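Local coordinates for protein TSC1 N-terminal domain (Chaetomium thermophilum, PDB 7A0M) that probably binds lysosomal phosphoinositides as the N-terminal part of TSC1, helping to bring the TSC complex to the lysosome, where it regulates mTORC1, at residues B[10-15]-B[33-38]; B[44-49]-B[86-91]; B[201-206]-B[241-246]; B[261-266]-B[331-336]. All blocks are in the same frame, centred on the assembly; numbering follows the deposited sequence.

The four contacts follow one another along an elongated, all-helical chain with no strands. Interactions 1 and 2 sit at its N-terminal end, with centres about 17 Å apart. They share neighbouring helices, since helix 29-41 leads directly into helix 45-65, and they touch where Tyr38 packs against Ser49. Interactions 3 and 4 belong to the Hamartin family region, with centres about 24 Å apart, and both draw on helix 242-255 and the loop that follows it. Interactions 1 and 4 are about 61 Å apart between centres, on opposite sides of the chain's centre. Each contact ties together neighbouring helices or the loops between them, consistent with an extended helical array built from local packing.

Interaction 1. Residues B[10-15]-B[33-38]; sequences RDLFRA and AIISSY
Ile34 and Leu12 interlock to close an antiparallel helix hairpin, in which helix 9-21 packs against helix 29-41. The axes of the two segments approach to 9.2 Å at 150° between their N-to-C directions, and Leu12 and Ile34 mark the closest backbone approach. Ile34 is a knob in a hole lined by Asp11, Leu12, Arg14 and Ala15. Its two branches divide this hollow: CG2 rests on the backbone of Leu12, 3.5 Å from Leu12 CA, while Ile34 CD1 extends across it to Asp11 O (3.6 Å) and Ala15 CB (3.8 Å), with Arg14 NH2 3.5 Å away. The guanidinium of Arg14, brought round by a bend at chi3 (57°), borders the pocket on its exposed side.

Leu12 returns the fit as a forked bump. With its CG turned away from the backbone N (chi1 179°), the two methyls straddle different parts of the opposite helix. CD1 lies against Ile35, 3.5 Å from Ile35 CG1. Leu82, from outside the hairpin, packs on both Leu12 and Ile35 and helps bury this end. The other methyl makes a CH-pi contact over one face of Tyr38: Leu12 CD2 stands 3.5 Å from the centroid of the Tyr38 ring, displaced towards the CG side.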
loop_
_atom_site.group_PDB
_atom_site.type_symbol
_atom_site.label_atom_id
_atom_site.label_comp_id
_atom_site.label_asym_id
_atom_site.label_seq_id
_atom_site.Cartn_x
_atom_site.Cartn_y
_atom_site.Cartn_z
ATOM N N ARG B 10 75.840 -11.193 -6.318
ATOM C CA ARG B 10 76.308 -12.566 -6.475
ATOM C C ARG B 10 76.023 -13.404 -5.236
ATOM O O ARG B 10 75.654 -14.579 -5.348
ATOM C CB ARG B 10 77.797 -12.575 -6.810
ATOM C CG ARG B 10 78.111 -11.950 -8.156
ATOM C CD ARG B 10 79.598 -11.982 -8.456
ATOM N NE ARG B 10 79.897 -11.361 -9.742
ATOM C CZ ARG B 10 81.122 -11.203 -10.231
ATOM N NH1 ARG B 10 82.173 -11.622 -9.540
ATOM N NH2 ARG B 10 81.296 -10.625 -11.411
ATOM N N ASP B 11 76.179 -12.821 -4.046
ATOM C CA ASP B 11 75.838 -13.546 -2.828
ATOM C C ASP B 11 74.342 -13.803 -2.713
ATOM O O ASP B 11 73.935 -14.680 -1.944
ATOM C CB ASP B 11 76.334 -12.786 -1.598
ATOM C CG ASP B 11 77.845 -12.801 -1.474
ATOM O OD1 ASP B 11 78.485 -13.670 -2.104
ATOM O OD2 ASP B 11 78.392 -11.948 -0.745
ATOM N N LEU B 12 73.518 -13.064 -3.460
ATOM C CA LEU B 12 72.083 -13.329 -3.441
ATOM C C LEU B 12 71.761 -14.637 -4.149
ATOM O O LEU B 12 70.960 -15.437 -3.653
ATOM C CB LEU B 12 71.328 -12.171 -4.094
ATOM C CG LEU B 12 69.813 -12.357 -4.149
ATOM C CD1 LEU B 12 69.259 -12.342 -2.741
ATOM C CD2 LEU B 12 69.141 -11.310 -5.020
ATOM N N PHE B 13 72.389 -14.871 -5.304
ATOM C CA PHE B 13 72.156 -16.099 -6.059
ATOM C C PHE B 13 72.586 -17.322 -5.261
ATOM O O PHE B 13 71.926 -18.367 -5.303
ATOM C CB PHE B 13 72.900 -16.040 -7.391
ATOM C CG PHE B 13 72.446 -14.929 -8.296
ATOM C CD1 PHE B 13 71.251 -14.263 -8.070
ATOM C CD2 PHE B 13 73.225 -14.544 -9.374
ATOM C CE1 PHE B 13 70.843 -13.239 -8.903
ATOM C CE2 PHE B 13 72.822 -13.522 -10.210
ATOM C CZ PHE B 13 71.630 -12.869 -9.975
ATOM N N ARG B 14 73.693 -17.203 -4.522
ATOM C CA ARG B 14 74.199 -18.324 -3.737
ATOM C C ARG B 14 73.183 -18.762 -2.703
ATOM O O ARG B 14 72.990 -19.962 -2.472
ATOM C CB ARG B 14 75.474 -17.910 -3.012
ATOM C CG ARG B 14 76.029 -18.983 -2.102
ATOM C CD ARG B 14 77.188 -18.446 -1.300
ATOM N NE ARG B 14 76.730 -17.282 -0.545
ATOM C CZ ARG B 14 76.186 -17.347 0.669
ATOM N NH1 ARG B 14 76.024 -18.518 1.272
ATOM N NH2 ARG B 14 75.787 -16.239 1.276
ATOM N N ALA B 15 72.523 -17.795 -2.068
ATOM C CA ALA B 15 71.501 -18.112 -1.086
ATOM C C ALA B 15 70.296 -18.764 -1.749
ATOM O O ALA B 15 69.715 -19.709 -1.204
ATOM C CB ALA B 15 71.099 -16.838 -0.341
ATOM N N ALA B 33 68.066 -11.637 4.718
ATOM C CA ALA B 33 69.040 -10.572 4.918
ATOM C C ALA B 33 69.736 -10.195 3.618
ATOM O O ALA B 33 69.905 -9.007 3.324
ATOM C CB ALA B 33 70.067 -10.992 5.970
ATOM N N ILE B 34 70.149 -11.188 2.828
ATOM C CA ILE B 34 70.806 -10.895 1.558
ATOM C C ILE B 34 69.832 -10.225 0.593
ATOM O O ILE B 34 70.207 -9.318 -0.160
ATOM C CB ILE B 34 71.413 -12.172 0.956
ATOM C CG1 ILE B 34 72.384 -12.819 1.943
ATOM C CG2 ILE B 34 72.173 -11.836 -0.304
ATOM C CD1 ILE B 34 72.983 -14.117 1.445
ATOM N N ILE B 35 68.572 -10.668 0.593
ATOM C CA ILE B 35 67.567 -10.087 -0.296
ATOM C C ILE B 35 67.369 -8.608 0.012
ATOM O O ILE B 35 67.324 -7.768 -0.895
ATOM C CB ILE B 35 66.240 -10.862 -0.187
ATOM C CG1 ILE B 35 66.385 -12.265 -0.777
ATOM C CG2 ILE B 35 65.120 -10.108 -0.886
ATOM C CD1 ILE B 35 65.117 -13.087 -0.739
ATOM N N SER B 36 67.236 -8.267 1.297
ATOM C CA SER B 36 67.010 -6.874 1.677
ATOM C C SER B 36 68.170 -5.980 1.250
ATOM O O SER B 36 67.959 -4.890 0.707
ATOM C CB SER B 36 66.786 -6.780 3.186
ATOM O OG SER B 36 66.786 -5.431 3.621
ATOM N N SER B 37 69.407 -6.422 1.493
ATOM C CA SER B 37 70.564 -5.649 1.053
ATOM C C SER B 37 70.651 -5.570 -0.467
ATOM O O SER B 37 71.097 -4.553 -1.009
ATOM C CB SER B 37 71.849 -6.237 1.627
ATOM O OG SER B 37 72.980 -5.536 1.139
ATOM N N TYR B 38 70.243 -6.633 -1.167
ATOM C CA TYR B 38 70.233 -6.604 -2.626
ATOM C C TYR B 38 69.295 -5.521 -3.140
ATOM O O TYR B 38 69.674 -4.705 -3.989
ATOM C CB TYR B 38 69.819 -7.970 -3.172
ATOM C CG TYR B 38 69.522 -7.973 -4.655
ATOM C CD1 TYR B 38 70.536 -8.139 -5.587
ATOM C CD2 TYR B 38 68.223 -7.808 -5.122
ATOM C CE1 TYR B 38 70.264 -8.140 -6.944
ATOM C CE2 TYR B 38 67.943 -7.804 -6.472
ATOM C CZ TYR B 38 68.967 -7.971 -7.381
ATOM O OH TYR B 38 68.690 -7.970 -8.728
#

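Interaction 2. Residues B[44-49]-B[86-91]; sequences KPEEGS and LGAPAR
A surface contact in the all-helical N-terminal array joins the start of helix 45-65 to the turn before helix 89-105, bringing Pro45 and Glu46 against Gly87, Ala88 and Pro89. The backbones come very close, with Glu46 CA and Gly87 CA only 4.3 Å apart. Gly87 has a positive phi (104°) and no side chain, which lets the loop pass so near the other segment. Pro45 covers part of this bend, its CB 3.8 Å from Gly87 CA.

Glu46 has the largest share and meets Gly87, Ala88 and Pro89. Its chain, extended beyond CG, passes over one face of the peptide that joins Gly87 to Ala88, the carboxylate tilted so that OE2 dips towards the peptide and OE1 points away. Glu46 CG is 3.2 Å from Gly87 C and 3.3 Å from Ala88 N, a tight fit against one face of the amide. No hydrogen bond crosses the contact: Glu46 OE2 and Gly87 O are two acceptors that face each other 3.1 Å apart, with no proton between them to share. Below this surface layer, Leu86 turns the other way and packs on Leu53, Asn54 and Leu57 of helix 45-65. At the outer end of the contact, Glu46 OE2 meets the proline ring, 3.8 Å from Pro89 CD.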
loop_
_atom_site.group_PDB
_atom_site.type_symbol
_atom_site.label_atom_id
_atom_site.label_comp_id
_atom_site.label_asym_id
_atom_site.label_seq_id
_atom_site.Cartn_x
_atom_site.Cartn_y
_atom_site.Cartn_z
ATOM N N LYS B 44 67.452 1.131 -9.514
ATOM C CA LYS B 44 66.723 1.137 -10.782
ATOM C C LYS B 44 66.706 -0.278 -11.342
ATOM O O LYS B 44 67.595 -0.669 -12.113
ATOM C CB LYS B 44 67.336 2.137 -11.759
ATOM C CG LYS B 44 67.050 3.587 -11.386
ATOM C CD LYS B 44 67.639 4.553 -12.392
ATOM C CE LYS B 44 66.859 5.855 -12.439
ATOM N NZ LYS B 44 65.382 5.638 -12.561
ATOM N N PRO B 45 65.702 -1.082 -10.972
ATOM C CA PRO B 45 65.690 -2.492 -11.395
ATOM C C PRO B 45 65.434 -2.673 -12.882
ATOM O O PRO B 45 65.949 -3.634 -13.468
ATOM C CB PRO B 45 64.567 -3.109 -10.544
ATOM C CG PRO B 45 64.314 -2.111 -9.438
ATOM C CD PRO B 45 64.604 -0.776 -10.042
ATOM N N GLU B 46 64.666 -1.779 -13.511
ATOM C CA GLU B 46 64.342 -1.881 -14.934
ATOM C C GLU B 46 65.487 -1.483 -15.849
ATOM O O GLU B 46 65.267 -1.368 -17.057
ATOM C CB GLU B 46 63.112 -1.028 -15.273
ATOM C CG GLU B 46 61.832 -1.554 -14.677
ATOM C CD GLU B 46 60.627 -0.671 -14.942
ATOM O OE1 GLU B 46 60.668 0.135 -15.899
ATOM O OE2 GLU B 46 59.623 -0.824 -14.207
ATOM N N GLU B 47 66.700 -1.317 -15.326
ATOM C CA GLU B 47 67.825 -0.854 -16.125
ATOM C C GLU B 47 68.927 -1.896 -16.262
ATOM O O GLU B 47 70.049 -1.556 -16.652
ATOM C CB GLU B 47 68.389 0.431 -15.532
ATOM C CG GLU B 47 67.422 1.586 -15.588
ATOM C CD GLU B 47 68.085 2.892 -15.226
ATOM O OE1 GLU B 47 69.169 2.850 -14.608
ATOM O OE2 GLU B 47 67.534 3.960 -15.562
ATOM N N GLY B 48 68.641 -3.153 -15.940
ATOM C CA GLY B 48 69.630 -4.198 -16.098
ATOM C C GLY B 48 69.669 -5.191 -14.956
ATOM O O GLY B 48 69.816 -6.394 -15.187
ATOM N N SER B 49 69.548 -4.704 -13.717
ATOM C CA SER B 49 69.586 -5.602 -12.567
ATOM C C SER B 49 68.368 -6.517 -12.542
ATOM O O SER B 49 68.485 -7.706 -12.223
ATOM C CB SER B 49 69.680 -4.797 -11.272
ATOM O OG SER B 49 68.600 -3.889 -11.161
ATOM N N LEU B 86 62.231 -7.166 -9.626
ATOM C CA LEU B 86 62.085 -7.768 -10.949
ATOM C C LEU B 86 62.132 -6.721 -12.050
ATOM O O LEU B 86 62.582 -7.011 -13.167
ATOM C CB LEU B 86 60.771 -8.543 -11.037
ATOM C CG LEU B 86 60.654 -9.798 -10.174
ATOM C CD1 LEU B 86 59.252 -10.377 -10.262
ATOM C CD2 LEU B 86 61.691 -10.819 -10.604
ATOM N N GLY B 87 61.662 -5.512 -11.762
ATOM C CA GLY B 87 61.713 -4.438 -12.728
ATOM C C GLY B 87 60.399 -4.107 -13.408
ATOM O O GLY B 87 59.490 -3.542 -12.793
ATOM N N ALA B 88 60.302 -4.451 -14.688
ATOM C CA ALA B 88 59.125 -4.105 -15.470
ATOM C C ALA B 88 57.888 -4.801 -14.905
ATOM O O ALA B 88 57.965 -5.962 -14.485
ATOM C CB ALA B 88 59.326 -4.492 -16.936
ATOM N N PRO B 89 56.738 -4.120 -14.866
ATOM C CA PRO B 89 55.523 -4.762 -14.344
ATOM C C PRO B 89 55.094 -5.968 -15.150
ATOM O O PRO B 89 54.335 -6.802 -14.641
ATOM C CB PRO B 89 54.474 -3.642 -14.410
ATOM C CG PRO B 89 55.269 -2.381 -14.417
ATOM C CD PRO B 89 56.522 -2.699 -15.178
ATOM N N ALA B 90 55.569 -6.099 -16.390
ATOM C CA ALA B 90 55.262 -7.289 -17.166
ATOM C C ALA B 90 56.025 -8.498 -16.653
ATOM O O ALA B 90 55.607 -9.630 -16.908
ATOM C CB ALA B 90 55.573 -7.056 -18.643
ATOM N N ARG B 91 57.111 -8.274 -15.903
ATOM C CA ARG B 91 57.898 -9.378 -15.361
ATOM C C ARG B 91 57.145 -10.095 -14.252
ATOM O O ARG B 91 57.214 -11.324 -14.132
ATOM C CB ARG B 91 59.232 -8.850 -14.814
ATOM C CG ARG B 91 60.136 -8.225 -15.867
ATOM C CD ARG B 91 60.424 -9.216 -16.992
ATOM N NE ARG B 91 61.271 -8.668 -18.055
ATOM C CZ ARG B 91 61.738 -9.366 -19.093
ATOM N NH1 ARG B 91 61.469 -10.658 -19.233
ATOM N NH2 ARG B 91 62.469 -8.767 -20.020
#

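Interaction 3. Residues B[201-206]-B[241-246]; sequences HRNSAF and STFTVN
Asn203 and Thr244 join two roughly parallel helices of the helical array, 199-214 and 242-255; the axes of the two segments pass 9.7 Å apart at 33°. The firm part of the contact surrounds Thr244. Its hydroxyl donates to Asn203, with Thr244 OG1 2.8 Å from Asn203 OD1; the donor lies in the carbonyl plane, at a C=O...donor angle of 129°. This bond gives the amide oxygen a partner on one lone pair. The threonine methyl faces inward, with Thr244 CG2 4.0 Å from Arg202 CD, where the arginine chain crosses it at about a right angle. Ser235 and Val309 also pack on Thr244 and help to bury it. Further along, the Phe206 ring comes near the backbone, its CD2 4.1 Å from Thr244 O.

The guanidinium of Arg202 forms a salt bridge with Asp239 and hydrogen bonds to the carbonyl of Asp307, which probably helps hold the aliphatic stem beside Thr244. Ser241 caps the second helix through weak bonds to the amides of Phe243 and Thr244, and Asp316 bonds both Ser241 OG and Phe243 N.

Towards solvent the packing is looser. Phe243 is exposed and, of the opposite segment, touches Asn203 with its ring edge. The amide and ring planes are nearly perpendicular, 85° apart, and Asn203 ND2 lies 3.9 Å from Phe243 CD2.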
loop_
_atom_site.group_PDB
_atom_site.type_symbol
_atom_site.label_atom_id
_atom_site.label_comp_id
_atom_site.label_asym_id
_atom_site.label_seq_id
_atom_site.Cartn_x
_atom_site.Cartn_y
_atom_site.Cartn_z
ATOM N N HIS B 201 28.034 -20.446 -21.045
ATOM C CA HIS B 201 28.699 -19.849 -19.896
ATOM C C HIS B 201 27.837 -18.822 -19.174
ATOM O O HIS B 201 28.306 -18.217 -18.202
ATOM C CB HIS B 201 30.006 -19.170 -20.331
ATOM C CG HIS B 201 31.059 -20.120 -20.806
ATOM N ND1 HIS B 201 31.173 -21.409 -20.330
ATOM C CD2 HIS B 201 32.048 -19.968 -21.719
ATOM C CE1 HIS B 201 32.187 -22.009 -20.928
ATOM N NE2 HIS B 201 32.736 -21.156 -21.775
ATOM N N ARG B 202 26.594 -18.610 -19.614
ATOM C CA ARG B 202 25.790 -17.512 -19.085
ATOM C C ARG B 202 25.361 -17.753 -17.641
ATOM O O ARG B 202 25.393 -16.829 -16.820
ATOM C CB ARG B 202 24.572 -17.292 -19.977
ATOM C CG ARG B 202 23.805 -16.018 -19.685
ATOM C CD ARG B 202 22.892 -15.695 -20.848
ATOM N NE ARG B 202 23.658 -15.544 -22.081
ATOM C CZ ARG B 202 23.190 -15.822 -23.293
ATOM N NH1 ARG B 202 21.950 -16.266 -23.441
ATOM N NH2 ARG B 202 23.964 -15.656 -24.357
ATOM N N ASN B 203 24.944 -18.979 -17.313
ATOM C CA ASN B 203 24.497 -19.266 -15.952
ATOM C C ASN B 203 25.617 -19.043 -14.944
ATOM O O ASN B 203 25.407 -18.431 -13.889
ATOM C CB ASN B 203 23.960 -20.695 -15.863
ATOM C CG ASN B 203 22.607 -20.853 -16.533
ATOM O OD1 ASN B 203 21.902 -19.872 -16.773
ATOM N ND2 ASN B 203 22.236 -22.092 -16.832
ATOM N N SER B 204 26.818 -19.540 -15.247
ATOM C CA SER B 204 27.941 -19.354 -14.334
ATOM C C SER B 204 28.364 -17.891 -14.266
ATOM O O SER B 204 28.693 -17.384 -13.186
ATOM C CB SER B 204 29.115 -20.233 -14.766
ATOM O OG SER B 204 28.821 -21.608 -14.584
ATOM N N ALA B 205 28.361 -17.197 -15.408
ATOM C CA ALA B 205 28.744 -15.788 -15.424
ATOM C C ALA B 205 27.799 -14.941 -14.581
ATOM O O ALA B 205 28.246 -14.068 -13.827
ATOM C CB ALA B 205 28.787 -15.273 -16.863
ATOM N N PHE B 206 26.491 -15.178 -14.695
ATOM C CA PHE B 206 25.536 -14.434 -13.880
ATOM C C PHE B 206 25.691 -14.767 -12.403
ATOM O O PHE B 206 25.516 -13.895 -11.542
ATOM C CB PHE B 206 24.110 -14.719 -14.351
ATOM C CG PHE B 206 23.716 -13.960 -15.586
ATOM C CD1 PHE B 206 24.423 -12.837 -15.980
ATOM C CD2 PHE B 206 22.640 -14.372 -16.355
ATOM C CE1 PHE B 206 24.064 -12.136 -17.116
ATOM C CE2 PHE B 206 22.277 -13.676 -17.493
ATOM C CZ PHE B 206 22.990 -12.557 -17.874
ATOM N N SER B 241 15.066 -19.886 -20.713
ATOM C CA SER B 241 15.219 -20.718 -19.529
ATOM C C SER B 241 14.789 -19.933 -18.297
ATOM O O SER B 241 15.280 -18.824 -18.059
ATOM C CB SER B 241 16.667 -21.191 -19.379
ATOM O OG SER B 241 16.864 -21.835 -18.132
ATOM N N THR B 242 13.860 -20.504 -17.526
ATOM C CA THR B 242 13.417 -19.854 -16.296
ATOM C C THR B 242 14.584 -19.633 -15.340
ATOM O O THR B 242 14.643 -18.612 -14.645
ATOM C CB THR B 242 12.325 -20.687 -15.624
ATOM O OG1 THR B 242 11.319 -21.024 -16.588
ATOM C CG2 THR B 242 11.683 -19.907 -14.485
ATOM N N PHE B 243 15.525 -20.579 -15.299
ATOM C CA PHE B 243 16.671 -20.455 -14.405
ATOM C C PHE B 243 17.589 -19.315 -14.832
ATOM O O PHE B 243 18.048 -18.532 -13.991
ATOM C CB PHE B 243 17.434 -21.778 -14.360
ATOM C CG PHE B 243 18.549 -21.805 -13.355
ATOM C CD1 PHE B 243 18.287 -22.047 -12.017
ATOM C CD2 PHE B 243 19.861 -21.608 -13.751
ATOM C CE1 PHE B 243 19.313 -22.077 -11.089
ATOM C CE2 PHE B 243 20.890 -21.639 -12.830
ATOM C CZ PHE B 243 20.616 -21.873 -11.497
ATOM N N THR B 244 17.872 -19.209 -16.132
ATOM C CA THR B 244 18.775 -18.169 -16.617
ATOM C C THR B 244 18.192 -16.781 -16.379
ATOM O O THR B 244 18.875 -15.885 -15.867
ATOM C CB THR B 244 19.069 -18.378 -18.102
ATOM O OG1 THR B 244 19.527 -19.719 -18.316
ATOM C CG2 THR B 244 20.135 -17.402 -18.576
ATOM N N VAL B 245 16.927 -16.582 -16.760
ATOM C CA VAL B 245 16.294 -15.273 -16.614
ATOM C C VAL B 245 16.213 -14.875 -15.145
ATOM O O VAL B 245 16.380 -13.700 -14.794
ATOM C CB VAL B 245 14.906 -15.282 -17.280
ATOM C CG1 VAL B 245 14.197 -13.963 -17.052
ATOM C CG2 VAL B 245 15.035 -15.572 -18.767
ATOM N N ASN B 246 15.965 -15.846 -14.262
ATOM C CA ASN B 246 15.896 -15.542 -12.836
ATOM C C ASN B 246 17.249 -15.094 -12.298
ATOM O O ASN B 246 17.320 -14.172 -11.476
ATOM C CB ASN B 246 15.388 -16.758 -12.063
ATOM C CG ASN B 246 15.091 -16.441 -10.611
ATOM O OD1 ASN B 246 14.162 -15.694 -10.304
ATOM N ND2 ASN B 246 15.878 -17.013 -9.707
#

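Interaction 4. Residues B[261-266]-B[331-336]; sequences GDIVPY and YGLYPI
The backbones stay well apart here, with the nearest CA atoms, Gly261 and Leu333, at 8.6 Å, so side chains must bridge the gap between the 261-266 loop and the helix-to-helix joint at 331-336. That joint is a kink in an all-helical fold: Tyr334 leaves helical geometry (phi -135°) between helices 323-333 and 335-343, and serves as N-cap residue of the second. Residues 264-266 form a 3-10 turn, closed by the bond from Tyr266 N to Ile263 O.

Tyr334 reaches across and buries more surface here than any other residue. Ile263 meets its ring obliquely, with Ile263 CG1 3.7 Å from Tyr334 CE1. The isoleucine holds CG1 in the crowded position between backbone N and carbonyl carbon (chi1 68°), which sends the branch towards the ring. Beyond it, the contact continues to the helix: Ile263 CD1 is 4.1 Å from Leu333 CD1, the two side chains crossing at about a right angle.

Outside the two segments, a hydrogen bond to the carbonyl of Pro260 ties down the Tyr334 hydroxyl and gives this polar atom a partner in a buried setting, while Arg396 makes a cation-pi contact with the ring. The phenol end is closely covered, with Gly261 CA 3.7 Å from Tyr334 OH and Val264 CG2 closer still, at 3.2 Å from Tyr334 OH.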
loop_
_atom_site.group_PDB
_atom_site.type_symbol
_atom_site.label_atom_id
_atom_site.label_comp_id
_atom_site.label_asym_id
_atom_site.label_seq_id
_atom_site.Cartn_x
_atom_site.Cartn_y
_atom_site.Cartn_z
ATOM N N GLY B 261 19.541 6.851 -10.471
ATOM C CA GLY B 261 19.273 8.046 -11.249
ATOM C C GLY B 261 19.716 7.996 -12.692
ATOM O O GLY B 261 19.433 8.933 -13.445
ATOM N N ASP B 262 20.405 6.932 -13.098
ATOM C CA ASP B 262 20.933 6.809 -14.448
ATOM C C ASP B 262 20.145 5.838 -15.319
ATOM O O ASP B 262 20.506 5.642 -16.483
ATOM C CB ASP B 262 22.399 6.373 -14.396
ATOM C CG ASP B 262 23.253 7.297 -13.551
ATOM O OD1 ASP B 262 23.197 8.526 -13.769
ATOM O OD2 ASP B 262 23.979 6.794 -12.669
ATOM N N ILE B 263 19.084 5.226 -14.792
ATOM C CA ILE B 263 18.340 4.201 -15.517
ATOM C C ILE B 263 17.119 4.771 -16.233
ATOM O O ILE B 263 16.321 4.007 -16.784
ATOM C CB ILE B 263 17.931 3.049 -14.586
ATOM C CG1 ILE B 263 16.891 3.525 -13.570
ATOM C CG2 ILE B 263 19.150 2.480 -13.876
ATOM C CD1 ILE B 263 16.386 2.426 -12.658
ATOM N N VAL B 264 16.943 6.096 -16.222
ATOM C CA VAL B 264 15.798 6.706 -16.905
ATOM C C VAL B 264 15.717 6.300 -18.378
ATOM O O VAL B 264 14.626 5.925 -18.829
ATOM C CB VAL B 264 15.805 8.225 -16.704
ATOM C CG1 VAL B 264 14.759 8.887 -17.590
ATOM C CG2 VAL B 264 15.554 8.567 -15.246
ATOM N N PRO B 265 16.795 6.351 -19.170
ATOM C CA PRO B 265 16.684 5.897 -20.567
ATOM C C PRO B 265 16.329 4.427 -20.704
ATOM O O PRO B 265 15.876 4.011 -21.779
ATOM C CB PRO B 265 18.075 6.189 -21.149
ATOM C CG PRO B 265 18.645 7.238 -20.266
ATOM C CD PRO B 265 18.128 6.923 -18.898
ATOM N N TYR B 266 16.518 3.626 -19.658
ATOM C CA TYR B 266 16.243 2.197 -19.708
ATOM C C TYR B 266 14.849 1.835 -19.212
ATOM O O TYR B 266 14.460 0.667 -19.316
ATOM C CB TYR B 266 17.286 1.434 -18.884
ATOM C CG TYR B 266 18.699 1.568 -19.408
ATOM C CD1 TYR B 266 19.174 0.732 -20.410
ATOM C CD2 TYR B 266 19.557 2.538 -18.903
ATOM C CE1 TYR B 266 20.467 0.856 -20.893
ATOM C CE2 TYR B 266 20.850 2.668 -19.379
ATOM C CZ TYR B 266 21.299 1.824 -20.373
ATOM O OH TYR B 266 22.584 1.952 -20.849
ATOM N N TYR B 331 8.947 -0.184 -8.405
ATOM C CA TYR B 331 8.007 0.695 -7.720
ATOM C C TYR B 331 8.711 1.586 -6.705
ATOM O O TYR B 331 8.268 2.714 -6.461
ATOM C CB TYR B 331 6.922 -0.142 -7.044
ATOM C CG TYR B 331 5.921 0.653 -6.239
ATOM C CD1 TYR B 331 4.906 1.364 -6.863
ATOM C CD2 TYR B 331 5.984 0.680 -4.852
ATOM C CE1 TYR B 331 3.984 2.088 -6.129
ATOM C CE2 TYR B 331 5.069 1.401 -4.109
ATOM C CZ TYR B 331 4.072 2.103 -4.754
ATOM O OH TYR B 331 3.159 2.820 -4.017
ATOM N N GLY B 332 9.799 1.102 -6.103
ATOM C CA GLY B 332 10.522 1.914 -5.140
ATOM C C GLY B 332 11.286 3.061 -5.768
ATOM O O GLY B 332 11.433 4.122 -5.152
ATOM N N LEU B 333 11.782 2.873 -6.992
ATOM C CA LEU B 333 12.620 3.872 -7.646
ATOM C C LEU B 333 11.813 4.845 -8.502
ATOM O O LEU B 333 12.024 6.058 -8.428
ATOM C CB LEU B 333 13.693 3.182 -8.493
ATOM C CG LEU B 333 14.704 2.352 -7.701
ATOM C CD1 LEU B 333 15.775 1.769 -8.612
ATOM C CD2 LEU B 333 15.328 3.193 -6.601
ATOM N N TYR B 334 10.899 4.332 -9.326
ATOM C CA TYR B 334 10.096 5.163 -10.226
ATOM C C TYR B 334 8.643 4.710 -10.165
ATOM O O TYR B 334 8.112 4.132 -11.120
ATOM C CB TYR B 334 10.639 5.103 -11.655
ATOM C CG TYR B 334 12.004 5.734 -11.807
ATOM C CD1 TYR B 334 13.161 4.989 -11.620
ATOM C CD2 TYR B 334 12.136 7.079 -12.129
ATOM C CE1 TYR B 334 14.410 5.563 -11.753
ATOM C CE2 TYR B 334 13.380 7.662 -12.265
ATOM C CZ TYR B 334 14.513 6.899 -12.076
ATOM O OH TYR B 334 15.756 7.477 -12.210
ATOM N N PRO B 335 7.966 4.961 -9.040
ATOM C CA PRO B 335 6.573 4.494 -8.910
ATOM C C PRO B 335 5.612 5.147 -9.886
ATOM O O PRO B 335 4.779 4.453 -10.483
ATOM C CB PRO B 335 6.227 4.849 -7.458
ATOM C CG PRO B 335 7.132 5.992 -7.134
ATOM C CD PRO B 335 8.416 5.695 -7.847
ATOM N N ILE B 336 5.698 6.466 -10.064
ATOM C CA ILE B 336 4.736 7.168 -10.911
ATOM C C ILE B 336 4.865 6.712 -12.359
ATOM O O ILE B 336 3.860 6.508 -13.053
ATOM C CB ILE B 336 4.914 8.690 -10.773
ATOM C CG1 ILE B 336 4.771 9.106 -9.308
ATOM C CG2 ILE B 336 3.901 9.427 -11.635
ATOM C CD1 ILE B 336 5.024 10.575 -9.061
#